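Local coordinates for putative methyltransferase from antibiotic biosynthesis pathway (Anabaena variabilis ATCC 29413, PDB 3EGE), which probably transfers a methyl group from S-adenosylmethionine to an acceptor that is not known, at residues G56-A61 / H75-W80; S94-I99 / I120-T125; D143-L148 / S209-A214; L180-S185 / A192-E197. One frame throughout, in Å; residues are numbered along the deposited sequence.

Contact 1 (G56-A61 / H75-W80)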
# COMPACT_ATOMS: atom_id res chain seq x y z
N GLY A 56 -18.68 2.83 7.95
CA GLY A 56 -19.26 3.72 8.95
C GLY A 56 -18.27 4.72 9.54
O GLY A 56 -18.32 5.00 10.74
N LEU A 57 -17.39 5.25 8.69
CA LEU A 57 -16.42 6.28 9.08
C LEU A 57 -16.53 7.50 8.17
O LEU A 57 -16.95 7.37 7.02
CB LEU A 57 -15.00 5.74 8.99
CG LEU A 57 -14.60 4.67 10.01
CD1 LEU A 57 -13.30 4.00 9.60
CD2 LEU A 57 -14.52 5.28 11.44
N PHE A 58 -16.20 8.68 8.69
CA PHE A 58 -16.04 9.88 7.87
C PHE A 58 -14.55 9.89 7.52
O PHE A 58 -13.72 9.60 8.40
CB PHE A 58 -16.50 11.14 8.59
CG PHE A 58 -17.97 11.17 8.86
CD1 PHE A 58 -18.86 11.68 7.91
CD2 PHE A 58 -18.47 10.67 10.07
CE1 PHE A 58 -20.25 11.70 8.16
CE2 PHE A 58 -19.86 10.68 10.34
CZ PHE A 58 -20.74 11.20 9.38
N VAL A 59 -14.22 10.15 6.25
CA VAL A 59 -12.83 10.13 5.77
C VAL A 59 -12.42 11.45 5.12
O VAL A 59 -13.12 11.95 4.26
CB VAL A 59 -12.57 8.97 4.74
CG1 VAL A 59 -11.07 8.88 4.39
CG2 VAL A 59 -13.03 7.61 5.27
N TYR A 60 -11.30 12.02 5.57
CA TYR A 60 -10.70 13.20 4.94
C TYR A 60 -9.52 12.65 4.11
O TYR A 60 -8.46 12.30 4.65
CB TYR A 60 -10.23 14.24 5.97
CG TYR A 60 -11.30 14.83 6.89
CD1 TYR A 60 -12.65 14.91 6.51
CD2 TYR A 60 -10.93 15.40 8.12
CE1 TYR A 60 -13.62 15.48 7.36
CE2 TYR A 60 -11.90 15.97 8.98
CZ TYR A 60 -13.23 16.00 8.58
OH TYR A 60 -14.16 16.55 9.41
N ALA A 61 -9.74 12.57 2.79
CA ALA A 61 -8.75 12.05 1.82
C ALA A 61 -7.81 13.15 1.39
O ALA A 61 -8.27 14.17 0.90
CB ALA A 61 -9.45 11.47 0.60
N HIS A 75 -18.36 10.23 -2.75
CA HIS A 75 -19.02 9.53 -1.66
C HIS A 75 -19.42 10.58 -0.61
O HIS A 75 -18.62 11.49 -0.33
CB HIS A 75 -18.07 8.49 -1.06
CG HIS A 75 -18.73 7.54 -0.11
ND1 HIS A 75 -18.91 7.81 1.22
CD2 HIS A 75 -19.27 6.31 -0.31
CE1 HIS A 75 -19.53 6.81 1.81
NE2 HIS A 75 -19.75 5.88 0.90
N PRO A 76 -20.64 10.46 -0.03
CA PRO A 76 -21.11 11.45 0.95
C PRO A 76 -20.24 11.63 2.21
O PRO A 76 -20.23 12.72 2.76
CB PRO A 76 -22.50 10.93 1.36
CG PRO A 76 -22.88 9.98 0.37
CD PRO A 76 -21.66 9.41 -0.24
N GLN A 77 -19.57 10.55 2.65
CA GLN A 77 -18.71 10.53 3.84
C GLN A 77 -17.20 10.63 3.55
O GLN A 77 -16.39 10.41 4.45
CB GLN A 77 -19.04 9.30 4.72
CG GLN A 77 -20.40 9.37 5.48
CD GLN A 77 -21.63 9.05 4.65
OE1 GLN A 77 -21.57 8.30 3.67
NE2 GLN A 77 -22.78 9.59 5.05
N VAL A 78 -16.82 10.98 2.32
CA VAL A 78 -15.43 11.20 1.95
C VAL A 78 -15.27 12.68 1.53
O VAL A 78 -16.05 13.16 0.71
CB VAL A 78 -14.94 10.24 0.82
CG1 VAL A 78 -13.46 10.48 0.49
CG2 VAL A 78 -15.14 8.79 1.23
N GLU A 79 -14.31 13.39 2.14
CA GLU A 79 -13.97 14.77 1.74
C GLU A 79 -12.59 14.74 1.08
O GLU A 79 -11.65 14.26 1.68
CB GLU A 79 -14.00 15.76 2.91
CG GLU A 79 -15.38 15.89 3.62
CD GLU A 79 -16.53 16.34 2.73
OE1 GLU A 79 -16.34 16.78 1.58
OE2 GLU A 79 -17.68 16.25 3.19
N TRP A 80 -12.48 15.28 -0.13
CA TRP A 80 -11.24 15.26 -0.88
C TRP A 80 -10.44 16.57 -0.80
O TRP A 80 -10.96 17.68 -1.08
CB TRP A 80 -11.51 14.92 -2.36
CG TRP A 80 -10.31 14.32 -2.96
CD1 TRP A 80 -9.21 14.97 -3.48
CD2 TRP A 80 -10.01 12.92 -3.02
NE1 TRP A 80 -8.28 14.05 -3.92
CE2 TRP A 80 -8.74 12.79 -3.64
CE3 TRP A 80 -10.72 11.77 -2.64
CZ2 TRP A 80 -8.14 11.54 -3.87
CZ3 TRP A 80 -10.12 10.51 -2.87
CH2 TRP A 80 -8.84 10.41 -3.48
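Val59 is gripped from both its backbone ends by the neighbouring strand: its N donates to Gln77 O at 2.8 Å, and its O accepts from Glu79 N, also at 2.8 Å. Two residues on, Ala61 N donates to Glu79 O at the same length, though with a more bent N-H···O angle of 148°. This is a parallel ladder in which Val59 pairs with Val78, Tyr60 with Glu79 and Ala61 with Trp80, and the strand axes run 15° apart.

On the sheet face that carries Ala61 and Trp80, the methyl CB of Ala61 sits over the six-membered ring of the indole, 3.9 Å from its centroid, a CH-pi contact. The small alanine suits this place because it lets the broad ring come close against the strand. Trp80 CG lies anti to the backbone N (chi1 -155°), which turns a face of the indole to the Ala61 methyl, while Val78 CG1 meets the same methyl at 4.1 Å. On the other face, Tyr60 CD1 rests 3.9 Å from Glu79 CB, using the aliphatic root of a residue whose carboxylate leads away. At the entry to the ladder, Phe58 CE1 lies 3.6 Å from Gln77 CG.

Behind these contacts, the type I turn from His75 to Val78 leads into the strand, with Gln77 N bonded to His75 ND1 and His75 NE2 to Asn54 OD1. The two strands belong to a beta-alpha-beta unit with helix 66-70; strand 37-41 lies on the far side of 58-62, and helix 47-53 packs against Val59 and Val78.

Contact 2 (S94-I99 / I120-T125); sequences SVDGVI and IIRDGT
Backbone bonds join Val95 to the end of helix 110-120. Val95 N donates to Ile120 O at 3.1 Å, which also takes a weak bond from Ser94 N, and Val95 O receives Arg122 N at 2.8 Å. Further along, Val98 N donates to Thr125 O at 3.2 Å. Gly124 suits its place because a side chain there would run into Asp96 O.

The charged layer lies around Arg122. Its extended chain carries the guanidinium past the backbone, with Ser94 C and Val95 N over one face, and sets NH1 3.3 Å from Asp96 OD1 at the group's edge, a salt bridge whose hydrogen bond is weak. Lys93 O holds NE, and Asp96 OD2 binds Val37 N, so both groups have a second anchor. A water donates to Asp96 OD1 and accepts from Asp123 N.

In the Rossmann-like methyltransferase fold, this is the return of a beta-alpha-beta crossover: strand 97-101, helix 110-120, strand 126-131.

Branched apolar residues fill the inner side, where the last turn of the helix and the residue after it lie against the sheet. Ile120 CG1 meets Val95 CG2 at 3.7 Å and Val98 CG2 at 3.9 Å. Ile121 CG1 lies anti to its own nitrogen (chi1 -152°), and its CD1 reaches the same Val98 methyl at 4.0 Å.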
# COMPACT_ATOMS: atom_id res chain seq x y z
N SER A 94 -8.41 17.40 14.51
CA SER A 94 -9.59 17.35 13.64
C SER A 94 -10.04 15.94 13.22
O SER A 94 -11.11 15.80 12.59
CB SER A 94 -9.32 18.20 12.38
OG SER A 94 -8.18 17.73 11.71
N VAL A 95 -9.24 14.93 13.52
CA VAL A 95 -9.57 13.54 13.20
C VAL A 95 -9.29 12.65 14.39
O VAL A 95 -8.44 12.96 15.24
CB VAL A 95 -8.82 13.02 11.91
CG1 VAL A 95 -9.13 13.92 10.70
CG2 VAL A 95 -7.29 12.89 12.15
N ASP A 96 -10.03 11.55 14.45
CA ASP A 96 -9.91 10.52 15.50
C ASP A 96 -8.80 9.53 15.19
O ASP A 96 -8.17 9.05 16.11
CB ASP A 96 -11.23 9.78 15.68
CG ASP A 96 -12.32 10.70 16.09
OD1 ASP A 96 -12.16 11.30 17.16
OD2 ASP A 96 -13.33 10.84 15.35
N GLY A 97 -8.58 9.24 13.90
CA GLY A 97 -7.53 8.35 13.44
C GLY A 97 -6.94 8.78 12.10
O GLY A 97 -7.48 9.63 11.40
N VAL A 98 -5.80 8.18 11.77
CA VAL A 98 -5.06 8.50 10.58
C VAL A 98 -4.56 7.21 9.95
O VAL A 98 -4.06 6.33 10.65
CB VAL A 98 -3.84 9.41 10.92
CG1 VAL A 98 -3.05 9.77 9.64
CG2 VAL A 98 -4.28 10.70 11.66
N ILE A 99 -4.68 7.12 8.62
CA ILE A 99 -4.15 5.99 7.86
C ILE A 99 -3.31 6.44 6.64
O ILE A 99 -3.50 7.53 6.10
CB ILE A 99 -5.30 5.01 7.38
CG1 ILE A 99 -6.12 5.58 6.21
CG2 ILE A 99 -6.22 4.63 8.54
CD1 ILE A 99 -7.05 4.60 5.61
N ILE A 120 -2.85 16.39 13.70
CA ILE A 120 -4.27 16.29 13.37
C ILE A 120 -5.07 15.29 14.20
O ILE A 120 -6.30 15.42 14.30
CB ILE A 120 -4.52 16.05 11.83
CG1 ILE A 120 -4.11 14.62 11.36
CG2 ILE A 120 -3.83 17.16 11.04
CD1 ILE A 120 -4.51 14.26 9.92
N ILE A 121 -4.37 14.34 14.82
CA ILE A 121 -5.02 13.24 15.53
C ILE A 121 -5.46 13.57 16.98
O ILE A 121 -4.75 14.28 17.70
CB ILE A 121 -4.16 11.93 15.45
CG1 ILE A 121 -5.05 10.66 15.55
CG2 ILE A 121 -3.01 11.96 16.49
CD1 ILE A 121 -4.30 9.30 15.36
N ARG A 122 -6.62 13.04 17.38
CA ARG A 122 -7.15 13.15 18.74
C ARG A 122 -6.71 11.91 19.57
O ARG A 122 -5.50 11.80 19.83
CB ARG A 122 -8.66 13.29 18.70
CG ARG A 122 -9.16 14.56 18.09
CD ARG A 122 -10.62 14.33 17.79
NE ARG A 122 -11.14 15.43 17.03
CZ ARG A 122 -12.02 15.35 16.02
NH1 ARG A 122 -12.55 14.19 15.59
NH2 ARG A 122 -12.36 16.48 15.43
N ASP A 123 -7.62 11.00 19.96
CA ASP A 123 -7.28 9.84 20.83
C ASP A 123 -6.97 8.54 20.14
O ASP A 123 -6.53 7.60 20.81
CB ASP A 123 -8.43 9.53 21.81
CG ASP A 123 -8.79 10.69 22.69
OD1 ASP A 123 -7.93 11.55 22.99
OD2 ASP A 123 -9.96 10.72 23.09
N GLY A 124 -7.23 8.44 18.84
CA GLY A 124 -7.04 7.18 18.12
C GLY A 124 -5.61 6.87 17.72
O GLY A 124 -4.64 7.43 18.25
N THR A 125 -5.51 6.00 16.72
CA THR A 125 -4.26 5.43 16.28
C THR A 125 -3.93 5.76 14.81
O THR A 125 -4.82 6.04 13.99
CB THR A 125 -4.25 3.88 16.52
OG1 THR A 125 -5.04 3.22 15.54
CG2 THR A 125 -4.77 3.51 17.94
O HOH W 1 -10.55 10.63 19.27

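Contact 3 (D143-L148 / S209-A214); sequences DYFPFL and SSFALA
Phe211 takes part in two edge-to-face pairs at once, in opposite roles. It presents its edge to the face of Phe145, with centroids 5.0 Å apart and planes at 70°, while its own face receives the edge of Phe147, at 5.1 Å and 80°. Phe147 CZ comes within 3.5 Å of Phe211 CE1.

Phe147 then offers a face of its own: Ala214 CB lies 3.7 Å from its ring centroid, close to the normal, in a CH-pi contact where the single methyl of alanine reaches the face with little bulk. The ring is brought there by a chi1 of 54°, which places CG between the backbone N and carbonyl carbon. Leu148 meets the other segment through CD2, the leucine fork letting this one branch touch both Ser210 CB at 3.4 Å and Phe211 CE2 at 4.0 Å. The Ser210 hydroxyl is hydrogen-bonded to Asp151 OD2 of helix 146-153.

The contact joins the loop and first turn of helix 146-153 to the short, weakly bonded helix of about 209-213, with Val219 of helix 216-231 touching both Phe147 and Phe211. No hydrogen bond crosses between the two segments themselves, so within them the association rests on ring quadrupoles, dispersion and the exclusion of water.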
# COMPACT_ATOMS: atom_id res chain seq x y z
N ASP A 143 13.00 -12.12 -10.59
CA ASP A 143 13.88 -12.71 -11.58
C ASP A 143 13.45 -12.34 -13.02
O ASP A 143 14.24 -12.47 -13.94
CB ASP A 143 13.88 -14.21 -11.46
CG ASP A 143 14.33 -14.68 -10.13
OD1 ASP A 143 15.00 -13.92 -9.40
OD2 ASP A 143 13.96 -15.83 -9.84
N TYR A 144 12.19 -11.94 -13.20
CA TYR A 144 11.67 -11.46 -14.47
C TYR A 144 11.55 -9.94 -14.55
O TYR A 144 11.72 -9.38 -15.64
CB TYR A 144 10.30 -12.08 -14.77
CG TYR A 144 10.35 -13.57 -14.91
CD1 TYR A 144 10.62 -14.19 -16.14
CD2 TYR A 144 10.12 -14.39 -13.80
CE1 TYR A 144 10.67 -15.59 -16.25
CE2 TYR A 144 10.15 -15.77 -13.90
CZ TYR A 144 10.42 -16.37 -15.12
OH TYR A 144 10.44 -17.74 -15.19
N PHE A 145 11.22 -9.31 -13.42
CA PHE A 145 11.00 -7.85 -13.33
C PHE A 145 11.83 -7.24 -12.19
O PHE A 145 11.28 -6.84 -11.15
CB PHE A 145 9.50 -7.58 -13.15
CG PHE A 145 8.64 -8.18 -14.25
CD1 PHE A 145 8.81 -7.77 -15.57
CD2 PHE A 145 7.68 -9.16 -13.97
CE1 PHE A 145 8.03 -8.32 -16.60
CE2 PHE A 145 6.91 -9.73 -14.98
CZ PHE A 145 7.07 -9.30 -16.30
N PRO A 146 13.17 -7.12 -12.41
CA PRO A 146 14.08 -6.63 -11.31
C PRO A 146 13.79 -5.22 -10.80
O PRO A 146 14.06 -4.91 -9.62
CB PRO A 146 15.48 -6.73 -11.94
CG PRO A 146 15.23 -6.68 -13.41
CD PRO A 146 13.93 -7.41 -13.63
N PHE A 147 13.28 -4.37 -11.70
CA PHE A 147 12.89 -3.01 -11.37
C PHE A 147 11.93 -2.89 -10.19
O PHE A 147 12.01 -1.93 -9.42
CB PHE A 147 12.37 -2.26 -12.59
CG PHE A 147 11.26 -2.96 -13.31
CD1 PHE A 147 9.93 -2.83 -12.88
CD2 PHE A 147 11.54 -3.78 -14.42
CE1 PHE A 147 8.90 -3.51 -13.54
CE2 PHE A 147 10.52 -4.45 -15.09
CZ PHE A 147 9.20 -4.30 -14.66
N LEU A 148 11.02 -3.86 -10.04
CA LEU A 148 10.08 -3.87 -8.89
C LEU A 148 10.81 -4.00 -7.56
O LEU A 148 10.47 -3.34 -6.62
CB LEU A 148 9.07 -5.01 -9.00
CG LEU A 148 8.11 -5.04 -10.18
CD1 LEU A 148 7.28 -6.30 -10.11
CD2 LEU A 148 7.20 -3.79 -10.25
N SER A 209 2.62 1.12 -10.86
CA SER A 209 3.34 2.30 -11.39
C SER A 209 4.79 2.03 -11.78
O SER A 209 5.28 2.65 -12.71
CB SER A 209 3.23 3.53 -10.45
OG SER A 209 3.99 3.36 -9.25
N SER A 210 5.45 1.11 -11.07
CA SER A 210 6.82 0.70 -11.41
C SER A 210 6.99 0.25 -12.87
O SER A 210 8.03 0.54 -13.45
CB SER A 210 7.37 -0.37 -10.47
OG SER A 210 7.82 0.19 -9.25
N PHE A 211 5.98 -0.41 -13.44
CA PHE A 211 6.04 -0.85 -14.85
C PHE A 211 6.13 0.34 -15.83
O PHE A 211 7.04 0.38 -16.68
CB PHE A 211 4.87 -1.80 -15.23
CG PHE A 211 5.07 -3.26 -14.78
CD1 PHE A 211 5.79 -4.16 -15.59
CD2 PHE A 211 4.54 -3.73 -13.58
CE1 PHE A 211 5.97 -5.50 -15.20
CE2 PHE A 211 4.73 -5.07 -13.16
CZ PHE A 211 5.45 -5.96 -13.97
N ALA A 212 5.22 1.32 -15.68
CA ALA A 212 5.21 2.52 -16.55
C ALA A 212 6.52 3.32 -16.39
O ALA A 212 7.11 3.78 -17.38
CB ALA A 212 4.01 3.40 -16.27
N LEU A 213 6.98 3.42 -15.15
CA LEU A 213 8.24 4.10 -14.85
C LEU A 213 9.50 3.34 -15.24
O LEU A 213 10.56 3.96 -15.27
CB LEU A 213 8.32 4.46 -13.35
CG LEU A 213 7.20 5.41 -12.89
CD1 LEU A 213 7.16 5.50 -11.36
CD2 LEU A 213 7.32 6.79 -13.57
N ALA A 214 9.40 2.02 -15.51
CA ALA A 214 10.60 1.21 -15.83
C ALA A 214 11.00 1.39 -17.29
O ALA A 214 10.21 1.90 -18.08
CB ALA A 214 10.35 -0.27 -15.49

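Contact 4 (L180-S185 / A192-E197); sequences LPHDLS and AWRRPE
Leu180 begins the contact by laying its CB 3.7 Å from Trp193 NE1, with CD1 near the indole CD1; the leucine and the indole lie alongside each other, pointing opposite ways. At Pro181 the carbonyl takes over: Trp193 NE1 donates to Pro181 O at 3.2 Å, from well above the carbonyl plane, a bent bond of 141°. Tryptophan suits the place because its indole N-H supplies a donor within an otherwise apolar ring.

His182 comes next and stacks on Arg194, centres 3.7 Å apart and planes 10° from parallel, its flat ring well matched to the flat guanidinium. A chi1 of 71° sets CG between the backbone N and the carbonyl carbon, which turns one ring face to the guanidinium; Asp183 CG lies over the other. Arg194 NH1 is held by Leu245 O.

Here the chain has just left strand 172-181 of the sheet, and a type I turn, Ala192 to Arg195, brings the loop ahead of helix 202-206 back alongside it. His182 O receives a water at 2.6 Å that also accepts from Arg194 N and Arg195 NE.

Past Asp183, whose carboxylate is salt-bridged to Arg21, Leu184 O accepts Arg195 NH2 at 3.1 Å, in the carbonyl plane and on a lone pair. The long arginine suits this span: NH2 also bonds Ala191 O, and a second water accepts from NH1 and donates weakly to Leu184 O.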
# COMPACT_ATOMS: atom_id res chain seq x y z
N LEU A 180 0.51 -11.96 2.45
CA LEU A 180 -0.39 -11.80 1.31
C LEU A 180 -1.14 -13.09 0.97
O LEU A 180 -0.50 -14.10 0.71
CB LEU A 180 0.39 -11.38 0.07
CG LEU A 180 1.20 -10.08 0.09
CD1 LEU A 180 1.78 -9.83 -1.35
CD2 LEU A 180 0.38 -8.90 0.59
N PRO A 181 -2.50 -13.05 0.96
CA PRO A 181 -3.23 -14.22 0.46
C PRO A 181 -2.97 -14.39 -1.04
O PRO A 181 -2.53 -13.46 -1.69
CB PRO A 181 -4.70 -13.86 0.68
CG PRO A 181 -4.70 -12.67 1.62
CD PRO A 181 -3.41 -11.99 1.45
N HIS A 182 -3.24 -15.58 -1.56
CA HIS A 182 -3.00 -15.87 -2.97
C HIS A 182 -4.04 -15.26 -3.92
O HIS A 182 -3.76 -15.18 -5.11
CB HIS A 182 -2.96 -17.39 -3.20
CG HIS A 182 -4.30 -18.05 -3.07
ND1 HIS A 182 -5.10 -18.32 -4.16
CD2 HIS A 182 -5.00 -18.45 -1.98
CE1 HIS A 182 -6.22 -18.89 -3.75
NE2 HIS A 182 -6.19 -18.97 -2.43
N ASP A 183 -5.20 -14.82 -3.40
CA ASP A 183 -6.33 -14.31 -4.20
C ASP A 183 -6.77 -12.87 -3.89
O ASP A 183 -7.96 -12.54 -3.92
CB ASP A 183 -7.52 -15.30 -4.13
CG ASP A 183 -7.95 -15.62 -2.72
OD1 ASP A 183 -7.30 -15.13 -1.78
OD2 ASP A 183 -8.93 -16.41 -2.54
N LEU A 184 -5.78 -12.00 -3.63
CA LEU A 184 -6.05 -10.57 -3.39
C LEU A 184 -6.66 -9.90 -4.63
O LEU A 184 -6.20 -10.11 -5.76
CB LEU A 184 -4.79 -9.79 -3.00
CG LEU A 184 -4.21 -9.93 -1.61
CD1 LEU A 184 -2.83 -9.29 -1.57
CD2 LEU A 184 -5.14 -9.29 -0.55
N SER A 185 -7.71 -9.11 -4.40
CA SER A 185 -8.39 -8.34 -5.44
C SER A 185 -7.56 -7.11 -5.86
O SER A 185 -7.68 -6.61 -6.97
CB SER A 185 -9.77 -7.89 -4.94
OG SER A 185 -9.64 -7.02 -3.82
N ALA A 192 0.04 -10.70 -7.39
CA ALA A 192 -0.17 -11.86 -8.27
C ALA A 192 0.99 -12.91 -8.15
O ALA A 192 1.30 -13.65 -9.11
CB ALA A 192 -0.38 -11.42 -9.71
N TRP A 193 1.58 -13.01 -6.95
CA TRP A 193 2.66 -13.98 -6.65
C TRP A 193 2.33 -15.46 -6.92
O TRP A 193 3.24 -16.24 -7.07
CB TRP A 193 3.13 -13.87 -5.19
CG TRP A 193 2.11 -14.19 -4.15
CD1 TRP A 193 1.26 -13.31 -3.54
CD2 TRP A 193 1.85 -15.46 -3.56
NE1 TRP A 193 0.51 -13.95 -2.60
CE2 TRP A 193 0.84 -15.27 -2.58
CE3 TRP A 193 2.38 -16.75 -3.74
CZ2 TRP A 193 0.33 -16.32 -1.81
CZ3 TRP A 193 1.88 -17.80 -2.95
CH2 TRP A 193 0.86 -17.58 -2.02
N ARG A 194 1.06 -15.84 -6.90
CA ARG A 194 0.68 -17.23 -7.20
C ARG A 194 -0.07 -17.32 -8.53
O ARG A 194 -0.52 -18.41 -8.88
CB ARG A 194 -0.15 -17.81 -6.04
CG ARG A 194 0.25 -19.26 -5.69
CD ARG A 194 -0.68 -19.83 -4.63
NE ARG A 194 -1.95 -20.23 -5.25
CZ ARG A 194 -2.93 -20.89 -4.65
NH1 ARG A 194 -2.87 -21.22 -3.36
NH2 ARG A 194 -4.02 -21.22 -5.35
N ARG A 195 -0.13 -16.21 -9.27
CA ARG A 195 -0.85 -16.10 -10.54
C ARG A 195 0.06 -15.41 -11.57
O ARG A 195 -0.25 -14.32 -12.05
CB ARG A 195 -2.12 -15.29 -10.31
CG ARG A 195 -3.15 -15.98 -9.40
CD ARG A 195 -4.28 -15.04 -9.00
NE ARG A 195 -3.85 -14.05 -8.00
CZ ARG A 195 -4.59 -13.03 -7.55
NH1 ARG A 195 -5.81 -12.78 -8.01
NH2 ARG A 195 -4.08 -12.22 -6.63
N PRO A 196 1.19 -16.07 -11.94
CA PRO A 196 2.20 -15.44 -12.79
C PRO A 196 1.72 -14.86 -14.12
O PRO A 196 2.27 -13.84 -14.59
CB PRO A 196 3.22 -16.57 -13.03
CG PRO A 196 2.46 -17.81 -12.78
CD PRO A 196 1.56 -17.46 -11.64
N GLU A 197 0.72 -15.53 -14.70
CA GLU A 197 0.10 -15.14 -15.95
C GLU A 197 -0.56 -13.75 -15.91
O GLU A 197 -0.63 -13.08 -16.94
CB GLU A 197 -0.87 -16.23 -16.46
CG GLU A 197 -2.21 -16.44 -15.70
CD GLU A 197 -2.10 -16.98 -14.27
OE1 GLU A 197 -1.07 -17.63 -13.93
OE2 GLU A 197 -3.06 -16.76 -13.49
O HOH W 2 -1.45 -14.44 -6.07
O HOH W 3 -8.06 -10.87 -8.40

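Overall arrangement
Along the chain, contact 1 closes before contact 2 opens, and both precede contact 3, within whose span contact 4 falls. Contacts 1 and 2 are neighbours, centres about 14 Å apart, touching where Tyr60 meets Val95; both reach the parallel part of the mixed sheet, within the methyltransferase domain. Contact 4 starts from the same sheet at strand 172-181, toward its far side, about 30 Å between centres from contact 1. Contact 3 joins helices 146-153 and 209-213, across the chain's centre from contacts 1 and 2, and lies about 17 Å between centres from contact 4. The first pair lies in the Rossmann-like core; the second pair ties together helices and loops at the other end of the fold.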